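Local coordinates for protein THB11 (Chlamydomonas reinhardtii, PDB 6TD7) that binds heme in a truncated-globin domain with an iron site that takes up small ligands such as cyanide, and probably binds oxygen, at residues D38-D47 with R88-G98; F60-V70 with V119-K127. One frame throughout, in Å; residues are numbered along the deposited sequence.

Contact 1 (D38-D47 with R88-G98); sequences DPQLIKYLHD and RGFSPEDFDLG. With HEM (protoporphyrin IX containing Fe), chain B.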
# COMPACT_ATOMS: atom_id res chain seq x y z
N ASP A 38 13.92 -4.95 1.64
CA ASP A 38 14.09 -5.44 0.27
C ASP A 38 15.18 -4.65 -0.45
O ASP A 38 15.11 -3.42 -0.48
CB ASP A 38 12.78 -5.33 -0.49
CG ASP A 38 12.87 -5.90 -1.89
OD1 ASP A 38 13.47 -5.24 -2.76
OD2 ASP A 38 12.36 -7.01 -2.11
N PRO A 39 16.17 -5.32 -1.05
CA PRO A 39 17.30 -4.58 -1.63
C PRO A 39 16.95 -3.80 -2.90
O PRO A 39 17.71 -2.89 -3.26
CB PRO A 39 18.33 -5.68 -1.91
CG PRO A 39 17.52 -6.92 -2.09
CD PRO A 39 16.34 -6.78 -1.17
N GLN A 40 15.85 -4.13 -3.58
CA GLN A 40 15.44 -3.34 -4.74
C GLN A 40 14.62 -2.12 -4.33
O GLN A 40 14.70 -1.08 -5.00
CB GLN A 40 14.64 -4.21 -5.72
CG GLN A 40 13.89 -3.45 -6.83
CD GLN A 40 14.81 -2.81 -7.87
OE1 GLN A 40 15.98 -3.17 -7.99
NE2 GLN A 40 14.26 -1.86 -8.63
N LEU A 41 13.85 -2.21 -3.25
CA LEU A 41 13.01 -1.09 -2.84
C LEU A 41 13.73 -0.11 -1.92
O LEU A 41 13.32 1.05 -1.84
CB LEU A 41 11.75 -1.62 -2.13
CG LEU A 41 10.92 -2.59 -2.97
CD1 LEU A 41 9.69 -3.03 -2.19
CD2 LEU A 41 10.53 -1.99 -4.31
N ILE A 42 14.79 -0.54 -1.25
CA ILE A 42 15.49 0.35 -0.33
C ILE A 42 16.05 1.56 -1.08
O ILE A 42 16.17 2.65 -0.51
CB ILE A 42 16.58 -0.44 0.42
CG1 ILE A 42 17.02 0.32 1.67
CG2 ILE A 42 17.76 -0.74 -0.51
CD1 ILE A 42 15.92 0.50 2.70
N LYS A 43 16.38 1.39 -2.37
CA LYS A 43 16.79 2.52 -3.20
C LYS A 43 15.84 3.70 -3.07
O LYS A 43 16.26 4.86 -3.18
CB LYS A 43 16.84 2.12 -4.68
CG LYS A 43 17.47 0.78 -4.99
CD LYS A 43 17.51 0.54 -6.50
CE LYS A 43 17.90 -0.90 -6.83
NZ LYS A 43 18.37 -1.06 -8.23
N TYR A 44 14.56 3.42 -2.87
CA TYR A 44 13.52 4.44 -2.83
C TYR A 44 13.20 4.91 -1.42
O TYR A 44 12.53 5.94 -1.27
CB TYR A 44 12.24 3.91 -3.49
CG TYR A 44 12.48 3.26 -4.84
CD1 TYR A 44 12.92 4.01 -5.92
CD2 TYR A 44 12.26 1.90 -5.03
CE1 TYR A 44 13.14 3.43 -7.16
CE2 TYR A 44 12.47 1.31 -6.27
CZ TYR A 44 12.91 2.08 -7.33
OH TYR A 44 13.13 1.50 -8.57
N LEU A 45 13.66 4.20 -0.39
CA LEU A 45 13.19 4.41 0.97
C LEU A 45 14.27 4.77 1.98
O LEU A 45 13.93 5.19 3.09
CB LEU A 45 12.46 3.16 1.48
CG LEU A 45 11.25 2.67 0.68
CD1 LEU A 45 10.92 1.24 1.06
CD2 LEU A 45 10.06 3.57 0.93
N HIS A 46 15.55 4.60 1.65
CA HIS A 46 16.60 4.74 2.66
C HIS A 46 16.62 6.14 3.26
O HIS A 46 17.06 6.32 4.40
CB HIS A 46 17.96 4.39 2.06
CG HIS A 46 18.50 5.43 1.13
ND1 HIS A 46 19.28 6.48 1.56
CD2 HIS A 46 18.36 5.59 -0.20
CE1 HIS A 46 19.60 7.24 0.53
NE2 HIS A 46 19.05 6.72 -0.55
N ASP A 47 16.17 7.14 2.50
CA ASP A 47 16.11 8.52 2.99
C ASP A 47 14.69 8.95 3.32
O ASP A 47 14.40 10.15 3.36
CB ASP A 47 16.72 9.47 1.95
CG ASP A 47 15.93 9.50 0.66
OD1 ASP A 47 15.30 8.47 0.33
OD2 ASP A 47 15.93 10.55 -0.01
N ARG A 88 14.44 8.22 -9.53
CA ARG A 88 15.05 6.94 -9.18
C ARG A 88 14.50 5.75 -9.97
O ARG A 88 14.94 4.62 -9.73
CB ARG A 88 14.88 6.68 -7.68
CG ARG A 88 15.12 7.91 -6.84
CD ARG A 88 15.38 7.57 -5.39
NE ARG A 88 15.59 8.78 -4.59
CZ ARG A 88 15.80 8.78 -3.28
NH1 ARG A 88 15.85 7.64 -2.61
NH2 ARG A 88 15.98 9.93 -2.65
N GLY A 89 13.56 5.97 -10.88
CA GLY A 89 13.09 4.89 -11.73
C GLY A 89 12.12 3.93 -11.10
O GLY A 89 11.96 2.81 -11.60
N PHE A 90 11.47 4.31 -10.00
CA PHE A 90 10.37 3.53 -9.43
C PHE A 90 9.45 3.05 -10.55
O PHE A 90 8.94 3.85 -11.33
CB PHE A 90 9.60 4.39 -8.43
CG PHE A 90 8.60 3.63 -7.60
CD1 PHE A 90 8.99 2.58 -6.79
CD2 PHE A 90 7.26 4.01 -7.58
CE1 PHE A 90 8.08 1.90 -6.02
CE2 PHE A 90 6.34 3.34 -6.81
CZ PHE A 90 6.75 2.28 -6.02
N SER A 91 9.23 1.74 -10.60
CA SER A 91 8.64 1.07 -11.75
C SER A 91 7.45 0.23 -11.35
O SER A 91 7.27 -0.11 -10.18
CB SER A 91 9.69 0.18 -12.44
OG SER A 91 10.04 -0.90 -11.59
N PRO A 92 6.61 -0.14 -12.32
CA PRO A 92 5.50 -1.06 -12.01
C PRO A 92 5.96 -2.34 -11.33
O PRO A 92 5.24 -2.89 -10.49
CB PRO A 92 4.89 -1.34 -13.39
CG PRO A 92 5.21 -0.13 -14.19
CD PRO A 92 6.55 0.35 -13.71
N GLU A 93 7.14 -2.84 -11.68
CA GLU A 93 7.65 -4.05 -11.05
C GLU A 93 7.97 -3.82 -9.58
O GLU A 93 7.81 -4.74 -8.77
CB GLU A 93 8.87 -4.55 -11.81
CG GLU A 93 8.55 -5.00 -13.23
CD GLU A 93 8.91 -3.95 -14.27
OE1 GLU A 93 9.47 -4.33 -15.31
OE2 GLU A 93 8.64 -2.75 -14.04
N ASP A 94 8.42 -2.62 -9.20
CA ASP A 94 8.61 -2.33 -7.78
C ASP A 94 7.27 -2.29 -7.05
O ASP A 94 7.16 -2.78 -5.92
CB ASP A 94 9.35 -1.00 -7.60
CG ASP A 94 10.74 -1.01 -8.24
OD1 ASP A 94 11.49 -1.98 -8.04
OD2 ASP A 94 11.07 -0.02 -8.93
N PHE A 95 6.24 -1.75 -7.69
CA PHE A 95 4.92 -1.73 -7.07
C PHE A 95 4.38 -3.14 -6.87
O PHE A 95 3.74 -3.43 -5.85
CB PHE A 95 3.95 -0.89 -7.91
CG PHE A 95 2.70 -0.50 -7.17
CD1 PHE A 95 2.74 0.47 -6.18
CD2 PHE A 95 1.49 -1.10 -7.45
CE1 PHE A 95 1.60 0.83 -5.48
CE2 PHE A 95 0.34 -0.74 -6.76
CZ PHE A 95 0.40 0.22 -5.78
N ASP A 96 4.62 -4.03 -7.84
CA ASP A 96 4.22 -5.43 -7.66
C ASP A 96 4.83 -6.01 -6.39
O ASP A 96 4.16 -6.70 -5.62
CB ASP A 96 4.65 -6.26 -8.87
CG ASP A 96 3.85 -5.96 -10.13
OD1 ASP A 96 2.74 -5.38 -10.05
OD2 ASP A 96 4.34 -6.33 -11.22
N LEU A 97 6.12 -5.76 -6.17
CA LEU A 97 6.78 -6.26 -4.97
C LEU A 97 6.12 -5.70 -3.72
O LEU A 97 5.89 -6.44 -2.74
CB LEU A 97 8.26 -5.90 -5.03
CG LEU A 97 9.28 -6.61 -4.14
CD1 LEU A 97 9.03 -8.11 -4.05
CD2 LEU A 97 10.66 -6.33 -4.72
N GLY A 98 5.80 -4.41 -3.72
CA GLY A 98 5.06 -3.84 -2.60
C GLY A 98 3.74 -4.55 -2.36
O GLY A 98 3.37 -4.82 -1.21
CHA HEM B . 3.38 7.76 -0.52
CHB HEM B . 7.16 4.99 -1.89
CHC HEM B . 4.29 1.11 -2.50
CHD HEM B . 0.42 3.99 -1.58
C1A HEM B . 4.67 7.35 -0.80
C2A HEM B . 5.91 8.11 -0.65
C3A HEM B . 6.92 7.32 -1.03
C4A HEM B . 6.39 6.04 -1.44
CMA HEM B . 8.42 7.69 -1.04
CAA HEM B . 6.07 9.55 -0.13
CBA HEM B . 5.24 10.56 -0.91
CGA HEM B . 5.25 11.88 -0.18
O1A HEM B . 4.90 12.90 -0.83
O2A HEM B . 5.61 11.92 1.03
C1B HEM B . 6.72 3.70 -2.11
C2B HEM B . 7.57 2.56 -2.40
C3B HEM B . 6.79 1.48 -2.58
C4B HEM B . 5.41 1.90 -2.41
CMB HEM B . 9.11 2.58 -2.49
CAB HEM B . 7.30 0.06 -2.90
CBB HEM B . 6.50 -0.90 -3.35
C1C HEM B . 3.01 1.58 -2.27
C2C HEM B . 1.84 0.75 -2.29
C3C HEM B . 0.78 1.52 -2.06
C4C HEM B . 1.22 2.89 -1.85
CMC HEM B . 1.83 -0.77 -2.58
CAC HEM B . -0.66 0.97 -2.01
CBC HEM B . -1.66 1.72 -2.48
C1D HEM B . 0.89 5.22 -1.13
C2D HEM B . 0.10 6.25 -0.50
C3D HEM B . 0.91 7.28 -0.22
C4D HEM B . 2.26 6.95 -0.64
CMD HEM B . -1.41 6.16 -0.22
CAD HEM B . 0.53 8.60 0.49
CBD HEM B . -0.04 9.65 -0.44
CGD HEM B . -0.47 10.74 0.50
O1D HEM B . -1.68 10.81 0.84
O2D HEM B . 0.41 11.53 0.94
NA HEM B . 5.02 6.10 -1.29
NB HEM B . 5.41 3.26 -2.12
NC HEM B . 2.60 2.88 -1.99
ND HEM B . 2.20 5.68 -1.19
FE HEM B . 3.77 4.49 -1.62

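Contact 2 (F60-V70 with V119-K127); sequences FVSWLFGPPNV and VMRRMLPYK. With HEM (protoporphyrin IX containing Fe), chain B.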
# COMPACT_ATOMS: atom_id res chain seq x y z
N PHE A 60 -5.13 6.42 3.18
CA PHE A 60 -5.39 5.36 2.21
C PHE A 60 -5.70 4.04 2.89
O PHE A 60 -6.62 3.32 2.48
CB PHE A 60 -4.18 5.22 1.27
CG PHE A 60 -4.36 4.17 0.22
CD1 PHE A 60 -5.05 4.46 -0.95
CD2 PHE A 60 -3.86 2.90 0.39
CE1 PHE A 60 -5.23 3.50 -1.91
CE2 PHE A 60 -4.05 1.93 -0.56
CZ PHE A 60 -4.74 2.24 -1.72
N VAL A 61 -4.94 3.68 3.93
CA VAL A 61 -5.18 2.41 4.61
C VAL A 61 -6.53 2.43 5.31
O VAL A 61 -7.25 1.43 5.33
CB VAL A 61 -4.04 2.11 5.61
CG1 VAL A 61 -4.38 0.89 6.46
CG2 VAL A 61 -2.76 1.90 4.86
N SER A 62 -6.90 3.58 5.89
CA SER A 62 -8.20 3.71 6.53
C SER A 62 -9.33 3.50 5.53
O SER A 62 -10.33 2.84 5.83
CB SER A 62 -8.32 5.09 7.19
OG SER A 62 -9.57 5.25 7.84
N TRP A 63 -9.19 4.08 4.33
CA TRP A 63 -10.16 3.82 3.26
C TRP A 63 -10.15 2.35 2.85
O TRP A 63 -11.21 1.74 2.65
CB TRP A 63 -9.84 4.70 2.05
CG TRP A 63 -10.51 4.24 0.77
CD1 TRP A 63 -11.78 4.54 0.36
CD2 TRP A 63 -9.95 3.39 -0.25
NE1 TRP A 63 -12.04 3.94 -0.84
CE2 TRP A 63 -10.94 3.23 -1.24
CE3 TRP A 63 -8.71 2.76 -0.42
CZ2 TRP A 63 -10.73 2.46 -2.39
CZ3 TRP A 63 -8.50 2.00 -1.56
CH2 TRP A 63 -9.51 1.86 -2.53
N LEU A 64 -8.96 1.77 2.75
CA LEU A 64 -8.82 0.43 2.20
C LEU A 64 -9.58 -0.60 3.03
O LEU A 64 -10.23 -1.49 2.47
CB LEU A 64 -7.34 0.06 2.11
CG LEU A 64 -7.00 -1.34 1.59
CD1 LEU A 64 -7.32 -1.46 0.13
CD2 LEU A 64 -5.53 -1.60 1.85
N PHE A 65 -9.48 -0.52 4.35
CA PHE A 65 -10.20 -1.45 5.22
C PHE A 65 -11.55 -0.90 5.65
O PHE A 65 -12.21 -1.50 6.51
CB PHE A 65 -9.34 -1.79 6.44
CG PHE A 65 -8.15 -2.65 6.10
CD1 PHE A 65 -8.28 -4.02 5.99
CD2 PHE A 65 -6.91 -2.08 5.88
CE1 PHE A 65 -7.19 -4.81 5.68
CE2 PHE A 65 -5.82 -2.87 5.57
CZ PHE A 65 -5.96 -4.23 5.47
N GLY A 66 -12.00 0.19 5.04
CA GLY A 66 -13.27 0.79 5.39
C GLY A 66 -14.41 0.22 4.59
O GLY A 66 -14.30 -0.83 3.94
N PRO A 67 -15.55 0.90 4.63
CA PRO A 67 -16.73 0.45 3.88
C PRO A 67 -16.41 0.20 2.42
O PRO A 67 -15.54 0.87 1.84
CB PRO A 67 -17.71 1.62 4.04
CG PRO A 67 -17.33 2.23 5.35
CD PRO A 67 -15.84 2.08 5.46
N PRO A 68 -17.10 -0.75 1.79
CA PRO A 68 -16.85 -1.03 0.37
C PRO A 68 -17.43 0.05 -0.53
O PRO A 68 -18.27 0.86 -0.13
CB PRO A 68 -17.58 -2.36 0.15
CG PRO A 68 -18.74 -2.27 1.07
CD PRO A 68 -18.21 -1.58 2.31
N ASN A 69 -16.94 0.06 -1.78
CA ASN A 69 -17.48 0.85 -2.88
C ASN A 69 -17.14 2.33 -2.82
O ASN A 69 -16.95 2.96 -3.86
CB ASN A 69 -19.01 0.69 -2.95
CG ASN A 69 -19.43 -0.75 -3.10
OD1 ASN A 69 -20.34 -1.23 -2.41
ND2 ASN A 69 -18.76 -1.46 -3.99
N VAL A 70 -17.07 2.90 -1.62
CA VAL A 70 -16.69 4.30 -1.45
C VAL A 70 -15.40 4.56 -2.23
O VAL A 70 -14.40 3.87 -2.01
CB VAL A 70 -16.49 4.65 0.03
CG1 VAL A 70 -16.02 6.07 0.17
CG2 VAL A 70 -17.77 4.44 0.80
N VAL A 119 -9.16 -7.30 -0.37
CA VAL A 119 -8.32 -6.14 -0.12
C VAL A 119 -7.41 -5.86 -1.31
O VAL A 119 -7.28 -4.72 -1.76
CB VAL A 119 -7.49 -6.34 1.17
CG1 VAL A 119 -6.46 -5.24 1.35
CG2 VAL A 119 -8.42 -6.41 2.36
N MET A 120 -6.76 -6.90 -1.84
CA MET A 120 -5.84 -6.66 -2.96
C MET A 120 -6.58 -6.19 -4.21
O MET A 120 -6.01 -5.43 -5.00
CB MET A 120 -5.02 -7.91 -3.26
CG MET A 120 -4.13 -8.38 -2.11
SD MET A 120 -3.25 -7.05 -1.26
CE MET A 120 -2.21 -6.45 -2.59
N ARG A 121 -7.83 -6.62 -4.41
CA ARG A 121 -8.58 -6.13 -5.57
C ARG A 121 -8.88 -4.64 -5.44
O ARG A 121 -8.93 -3.92 -6.44
CB ARG A 121 -9.87 -6.92 -5.75
CG ARG A 121 -9.68 -8.20 -6.55
CD ARG A 121 -11.02 -8.88 -6.91
NE ARG A 121 -11.77 -9.23 -5.71
CZ ARG A 121 -11.62 -10.37 -5.03
NH1 ARG A 121 -10.75 -11.29 -5.42
NH2 ARG A 121 -12.35 -10.57 -3.94
N ARG A 122 -9.09 -4.16 -4.21
CA ARG A 122 -9.31 -2.73 -4.01
C ARG A 122 -8.05 -1.92 -4.27
O ARG A 122 -8.12 -0.77 -4.70
CB ARG A 122 -9.78 -2.48 -2.58
CG ARG A 122 -11.26 -2.28 -2.43
CD ARG A 122 -11.58 -1.69 -1.08
NE ARG A 122 -12.49 -0.55 -1.20
CZ ARG A 122 -13.10 0.03 -0.18
NH1 ARG A 122 -12.90 -0.41 1.06
NH2 ARG A 122 -13.91 1.05 -0.41
N MET A 123 -6.89 -2.53 -4.03
CA MET A 123 -5.61 -1.84 -4.17
C MET A 123 -5.11 -1.87 -5.61
O MET A 123 -4.36 -0.98 -6.02
CB MET A 123 -4.58 -2.48 -3.25
CG MET A 123 -3.27 -1.74 -3.18
SD MET A 123 -2.05 -2.62 -2.20
CE MET A 123 -2.88 -2.74 -0.62
N LEU A 124 -5.51 -2.89 -6.37
CA LEU A 124 -4.94 -3.07 -7.70
C LEU A 124 -5.09 -1.86 -8.60
O LEU A 124 -4.11 -1.51 -9.29
CB LEU A 124 -5.57 -4.30 -8.37
CG LEU A 124 -5.17 -4.54 -9.82
CD1 LEU A 124 -3.65 -4.59 -9.97
CD2 LEU A 124 -5.80 -5.83 -10.33
N PRO A 125 -6.24 -1.18 -8.67
CA PRO A 125 -6.34 -0.02 -9.55
C PRO A 125 -5.26 1.03 -9.32
O PRO A 125 -4.95 1.81 -10.23
CB PRO A 125 -7.74 0.54 -9.23
CG PRO A 125 -8.50 -0.65 -8.70
CD PRO A 125 -7.49 -1.45 -7.94
N TYR A 126 -4.66 1.07 -8.13
CA TYR A 126 -3.71 2.13 -7.83
C TYR A 126 -2.34 1.88 -8.42
O TYR A 126 -1.52 2.80 -8.44
CB TYR A 126 -3.68 2.36 -6.32
CG TYR A 126 -4.96 3.05 -5.98
CD1 TYR A 126 -5.07 4.42 -6.13
CD2 TYR A 126 -6.09 2.32 -5.63
CE1 TYR A 126 -6.26 5.06 -5.90
CE2 TYR A 126 -7.28 2.96 -5.39
CZ TYR A 126 -7.36 4.32 -5.53
OH TYR A 126 -8.55 4.97 -5.30
N LYS A 127 -2.10 0.69 -8.97
CA LYS A 127 -0.93 0.50 -9.80
C LYS A 127 -1.03 1.34 -11.07
O LYS A 127 -0.14 2.13 -11.38
CB LYS A 127 -0.74 -0.97 -10.14
CG LYS A 127 0.47 -1.23 -11.00
CD LYS A 127 0.58 -2.70 -11.36
CE LYS A 127 1.76 -2.94 -12.28
NZ LYS A 127 1.93 -4.39 -12.56
CHA HEM B . 3.38 7.76 -0.52
CHB HEM B . 7.16 4.99 -1.89
CHC HEM B . 4.29 1.11 -2.50
CHD HEM B . 0.42 3.99 -1.58
C1A HEM B . 4.67 7.35 -0.80
C2A HEM B . 5.91 8.11 -0.65
C3A HEM B . 6.92 7.32 -1.03
C4A HEM B . 6.39 6.04 -1.44
CMA HEM B . 8.42 7.69 -1.04
CAA HEM B . 6.07 9.55 -0.13
CBA HEM B . 5.24 10.56 -0.91
CGA HEM B . 5.25 11.88 -0.18
O1A HEM B . 4.90 12.90 -0.83
O2A HEM B . 5.61 11.92 1.03
C1B HEM B . 6.72 3.70 -2.11
C2B HEM B . 7.57 2.56 -2.40
C3B HEM B . 6.79 1.48 -2.58
C4B HEM B . 5.41 1.90 -2.41
CMB HEM B . 9.11 2.58 -2.49
CAB HEM B . 7.30 0.06 -2.90
CBB HEM B . 6.50 -0.90 -3.35
C1C HEM B . 3.01 1.58 -2.27
C2C HEM B . 1.84 0.75 -2.29
C3C HEM B . 0.78 1.52 -2.06
C4C HEM B . 1.22 2.89 -1.85
CMC HEM B . 1.83 -0.77 -2.58
CAC HEM B . -0.66 0.97 -2.01
CBC HEM B . -1.66 1.72 -2.48
C1D HEM B . 0.89 5.22 -1.13
C2D HEM B . 0.10 6.25 -0.50
C3D HEM B . 0.91 7.28 -0.22
C4D HEM B . 2.26 6.95 -0.64
CMD HEM B . -1.41 6.16 -0.22
CAD HEM B . 0.53 8.60 0.49
CBD HEM B . -0.04 9.65 -0.44
CGD HEM B . -0.47 10.74 0.50
O1D HEM B . -1.68 10.81 0.84
O2D HEM B . 0.41 11.53 0.94
NA HEM B . 5.02 6.10 -1.29
NB HEM B . 5.41 3.26 -2.12
NC HEM B . 2.60 2.88 -1.99
ND HEM B . 2.20 5.68 -1.19
FE HEM B . 3.77 4.49 -1.62
O HOH W 1 -13.43 0.97 -3.31

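Contact 1 (D38-D47 with R88-G98)
Phe90 turns the edge of its ring onto one face of the Tyr44 ring, a T-shaped pair with planes at 76°; CD1 stands over the middle of that face and CB adds a CH-pi contact beside it. At the edge of the tyrosine lies the carbonyl O of Arg88, near the ring plane and 3.4 Å from Tyr44 CE1. The pair belongs to the heme pocket of a truncated hemoglobin: Phe90 CZ comes within 3.5 Å of the porphyrin at HEM C3B, while Tyr44 CB rests against the methyl CMB. Tyr44 CG lies anti to the carbonyl carbon (chi1 -49°), which sends the ring out past CB of Arg88 until Tyr44 OH meets Asp94 OD2, a weak bond at 2.6 Å. OD2 also takes the backbone N of Ser91, closing the capping box at the start of helix 92-108, and OD1 receives Gln40 NE2 through its syn lone pair, amide and carboxylate nearly coplanar. Beside it, Leu41 slides CD2 along CB of Asp94 and turns CD1 to Leu97 and the heme vinyl. Asp38 bonds its OD2 to Tyr101, and its OD1 takes Gln40 N in an Asx turn and Leu41 N as well, from opposite faces of its plane. At the other end Arg88 stretches out from CG to NE and points the edge of its guanidinium at Lys43 O and the Asp47 carboxylate. With the guanidinium gone, as in an alanine here, the carboxylate of Asp47 would probably lose its charged mate and the Lys43 carbonyl this donor. The grip on Asp47 is end-on: Arg88 NH2 reaches OD2 at 2.7 Å and NH1 reaches OD1 at 3.1 Å, both from above the carboxylate plane, while NH1 also bonds the carbonyl O of Lys43 at 2.9 Å.

Contact 2 (F60-V70 with V119-K127)
The carbonyl O of Pro67 takes both terminal nitrogens of Arg122, NH2 at 2.8 Å in the carbonyl plane and NH1 more weakly at 3.0 Å. Longer, weak bonds carry NH1 to the oxygens of Leu64 and Gly66 and NH2 to that of Val70, so the guanidinium fastens the loop after helix 50-64 to helix 113-123 of the globin fold. One face is tilted over the Trp63 indole, an off-centre cation-pi contact with Arg122 CZ 4.3 Å from the centroid of its five-membered ring; the opposite face meets CA of Pro68. Trp63 is itself fixed by a nearly straight bond from NE1 to Val70 O, 2.6 Å. Deeper in, Phe60 sets its edge on the face of Tyr126, with planes at 79°, and Trp63 CH2 closes the aromatic cluster at Tyr126 CE2. With CG anti to the backbone N (chi1 -179°), Phe60 also touches the heme vinyl at CBC. Leu64 CD2 packs on Val119 CG1. The arginine's charge is thus met by backbone carbonyl dipoles, an indole face and a water that accepts from NE, with no carboxylate among its partners across the contact, and is probably spread over them.

In the fold
Contacts 1 and 2 lie on opposite sides of the chain's centre, with centres about 21 Å apart, and both reach the heme between them. Each is partly buried: aromatic and aliphatic side chains face the porphyrin, and an arginine works at the outer part. Contact 1, farther from the centre, relies on carboxylates, with Asp47 taking a salt bridge and Asp94 joining loop, ring and helix cap. Contact 2 has no acidic side chain on either side and meets its arginine with main-chain oxygens. Their segments alternate along the chain, and helices 92-108 and 125-131 join them directly: Lys127 bridges to Asp96 and packs on Phe95 and Pro92.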